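Long-range contact in putative D-glycero-D-manno-heptose 7-phosphate kinase (Campylobacter jejuni subsp. jejuni, PDB 4N3O), which catalyses the ATP-dependent phosphorylation of D-glycero-alpha-D-manno-heptose 7-phosphate at C-1, a step toward the GDP-heptose used in capsule polysaccharide synthesis: residues H45-K50 with S103-S108. Sequence-based numbering, arbitrary orientation. Where two conformers were deposited one is given.
Sequences HCTLIK and SLHTYS
Two central strands of the N-terminal GHMP-kinase sheet pair here in regular antiparallel fashion, a worked example of how a sheet dresses its two faces differently. His-45, Thr-47 and Ile-49 form hydrogen-bonded pairs with Tyr-107, His-105 and Ser-103, each closed by two backbone bonds; the straightest, His-45 N to Tyr-107 O (2.8 Å), is nearly linear, 176° at the hydrogen. On the face carrying these residues, the His-45 and Tyr-107 rings make an offset stack, centroids 4.4 Å apart and planes 20° from parallel. Tyr-107 CG sits between its backbone N and carbonyl carbon (chi1 82°), which folds the phenol back over the imidazole until CZ lies 3.3 Å from His-45 CD2. Asp-109 is hydrogen-bonded to His-45 NE2, and bond and stack together restrain how the ring turns. Further along, Ser-103 OG and His-105 NE2 share a hydrogen bond of 2.8 Å, with Ile-49 CD1 4.0 Å from His-105 NE2; Asp-59 bonds ND1, so both ring nitrogens are engaged. On the other face, that of Cys-46, Leu-48, Leu-104 and Thr-106, the two strands touch less, Leu-104 CD1 coming 4.1 Å from Leu-48 CB. This side packs on helix 118-134 through Val-126, Phe-130 and Trp-133, whereas Thr-311 of the second subunit meets Thr-47 and His-105. Strands 6-21 and 55-60 flank the pair, the latter bringing Ser-60, a probable ATP-binding residue, beside Thr-106.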
loop_
_atom_site.group_PDB
_atom_site.type_symbol
_atom_site.label_atom_id
_atom_site.label_comp_id
_atom_site.label_asym_id
_atom_site.label_seq_id
_atom_site.Cartn_x
_atom_site.Cartn_y
_atom_site.Cartn_z
ATOM N N HIS A 45 -2.950 -12.193 6.491
ATOM C CA HIS A 45 -2.060 -13.106 5.815
ATOM C C HIS A 45 -2.277 -14.487 6.380
ATOM O O HIS A 45 -2.373 -14.649 7.579
ATOM C CB HIS A 45 -0.597 -12.689 6.050
ATOM C CG HIS A 45 -0.342 -11.236 5.819
ATOM N ND1 HIS A 45 0.106 -10.745 4.614
ATOM C CD2 HIS A 45 -0.502 -10.158 6.630
ATOM C CE1 HIS A 45 0.215 -9.428 4.692
ATOM N NE2 HIS A 45 -0.141 -9.048 5.906
ATOM N N CYS A 46 -2.356 -15.480 5.504
ATOM C CA CYS A 46 -2.534 -16.868 5.916
ATOM C C CYS A 46 -1.568 -17.777 5.188
ATOM O O CYS A 46 -1.375 -17.644 3.982
ATOM C CB CYS A 46 -3.954 -17.366 5.612
ATOM S SG CYS A 46 -5.260 -16.507 6.513
ATOM N N THR A 47 -0.962 -18.692 5.935
ATOM C CA THR A 47 -0.089 -19.706 5.369
ATOM C C THR A 47 -0.627 -21.072 5.838
ATOM O O THR A 47 -0.856 -21.285 7.040
ATOM C CB THR A 47 1.364 -19.547 5.809
ATOM O OG1 THR A 47 1.939 -18.441 5.122
ATOM C CG2 THR A 47 2.153 -20.753 5.450
ATOM N N LEU A 48 -0.820 -21.990 4.898
ATOM C CA LEU A 48 -1.307 -23.326 5.236
ATOM C C LEU A 48 -0.283 -24.331 4.752
ATOM O O LEU A 48 -0.018 -24.410 3.545
ATOM C CB LEU A 48 -2.667 -23.588 4.587
ATOM C CG LEU A 48 -3.449 -24.851 4.989
ATOM C CD1 LEU A 48 -4.837 -24.799 4.379
ATOM C CD2 LEU A 48 -2.745 -26.127 4.569
ATOM N N ILE A 49 0.294 -25.090 5.686
ATOM C CA ILE A 49 1.317 -26.084 5.343
ATOM C C ILE A 49 0.875 -27.514 5.628
ATOM O O ILE A 49 0.569 -27.872 6.769
ATOM C CB ILE A 49 2.645 -25.848 6.105
ATOM C CG1 ILE A 49 3.086 -24.383 5.999
ATOM C CG2 ILE A 49 3.751 -26.749 5.559
ATOM C CD1 ILE A 49 4.270 -24.060 6.876
ATOM N N LYS A 50 0.866 -28.326 4.578
ATOM C CA LYS A 50 0.530 -29.732 4.703
ATOM C C LYS A 50 1.619 -30.431 5.505
ATOM O O LYS A 50 2.811 -30.156 5.325
ATOM C CB LYS A 50 0.405 -30.392 3.328
ATOM C CG LYS A 50 0.111 -31.891 3.409
ATOM C CD LYS A 50 -0.089 -32.538 2.044
ATOM C CE LYS A 50 -0.371 -34.033 2.191
ATOM N NZ LYS A 50 -0.713 -34.672 0.896
ATOM N N SER A 103 -0.832 -27.344 9.181
ATOM C CA SER A 103 -0.629 -26.248 10.133
ATOM C C SER A 103 -1.120 -24.983 9.431
ATOM O O SER A 103 -0.851 -24.793 8.257
ATOM C CB SER A 103 0.829 -26.098 10.541
ATOM O OG SER A 103 1.633 -25.659 9.467
ATOM N N LEU A 104 -1.847 -24.138 10.156
ATOM C CA LEU A 104 -2.420 -22.920 9.623
ATOM C C LEU A 104 -1.883 -21.746 10.434
ATOM O O LEU A 104 -2.040 -21.722 11.661
ATOM C CB LEU A 104 -3.944 -22.977 9.739
ATOM C CG LEU A 104 -4.705 -21.764 9.210
ATOM C CD1 LEU A 104 -4.507 -21.664 7.708
ATOM C CD2 LEU A 104 -6.177 -21.836 9.559
ATOM N N HIS A 105 -1.264 -20.773 9.759
ATOM C CA HIS A 105 -0.655 -19.646 10.459
ATOM C C HIS A 105 -1.252 -18.358 9.922
ATOM O O HIS A 105 -1.312 -18.193 8.717
ATOM C CB HIS A 105 0.859 -19.655 10.210
ATOM C CG HIS A 105 1.499 -20.998 10.375
ATOM N ND1 HIS A 105 2.199 -21.357 11.505
ATOM C CD2 HIS A 105 1.548 -22.071 9.548
ATOM C CE1 HIS A 105 2.662 -22.589 11.364
ATOM N NE2 HIS A 105 2.283 -23.043 10.182
ATOM N N THR A 106 -1.682 -17.443 10.791
ATOM C CA THR A 106 -2.292 -16.189 10.321
ATOM C C THR A 106 -1.926 -14.967 11.142
ATOM O O THR A 106 -1.501 -15.082 12.292
ATOM C CB THR A 106 -3.818 -16.257 10.401
ATOM O OG1 THR A 106 -4.216 -16.358 11.770
ATOM C CG2 THR A 106 -4.339 -17.446 9.657
ATOM N N TYR A 107 -2.115 -13.791 10.546
ATOM C CA TYR A 107 -1.901 -12.527 11.263
ATOM C C TYR A 107 -2.437 -11.371 10.433
ATOM O O TYR A 107 -2.483 -11.433 9.197
ATOM C CB TYR A 107 -0.424 -12.284 11.665
ATOM C CG TYR A 107 0.470 -11.727 10.584
ATOM C CD1 TYR A 107 1.121 -12.559 9.700
ATOM C CD2 TYR A 107 0.667 -10.361 10.463
ATOM C CE1 TYR A 107 1.933 -12.052 8.714
ATOM C CE2 TYR A 107 1.494 -9.837 9.481
ATOM C CZ TYR A 107 2.117 -10.690 8.607
ATOM O OH TYR A 107 2.917 -10.181 7.608
ATOM N N SER A 108 -2.826 -10.314 11.125
ATOM C CA SER A 108 -3.402 -9.144 10.495
ATOM C C SER A 108 -2.467 -7.976 10.534
ATOM O O SER A 108 -1.683 -7.858 11.458
ATOM C CB SER A 108 -4.681 -8.747 11.237
ATOM O OG SER A 108 -5.118 -7.463 10.794
#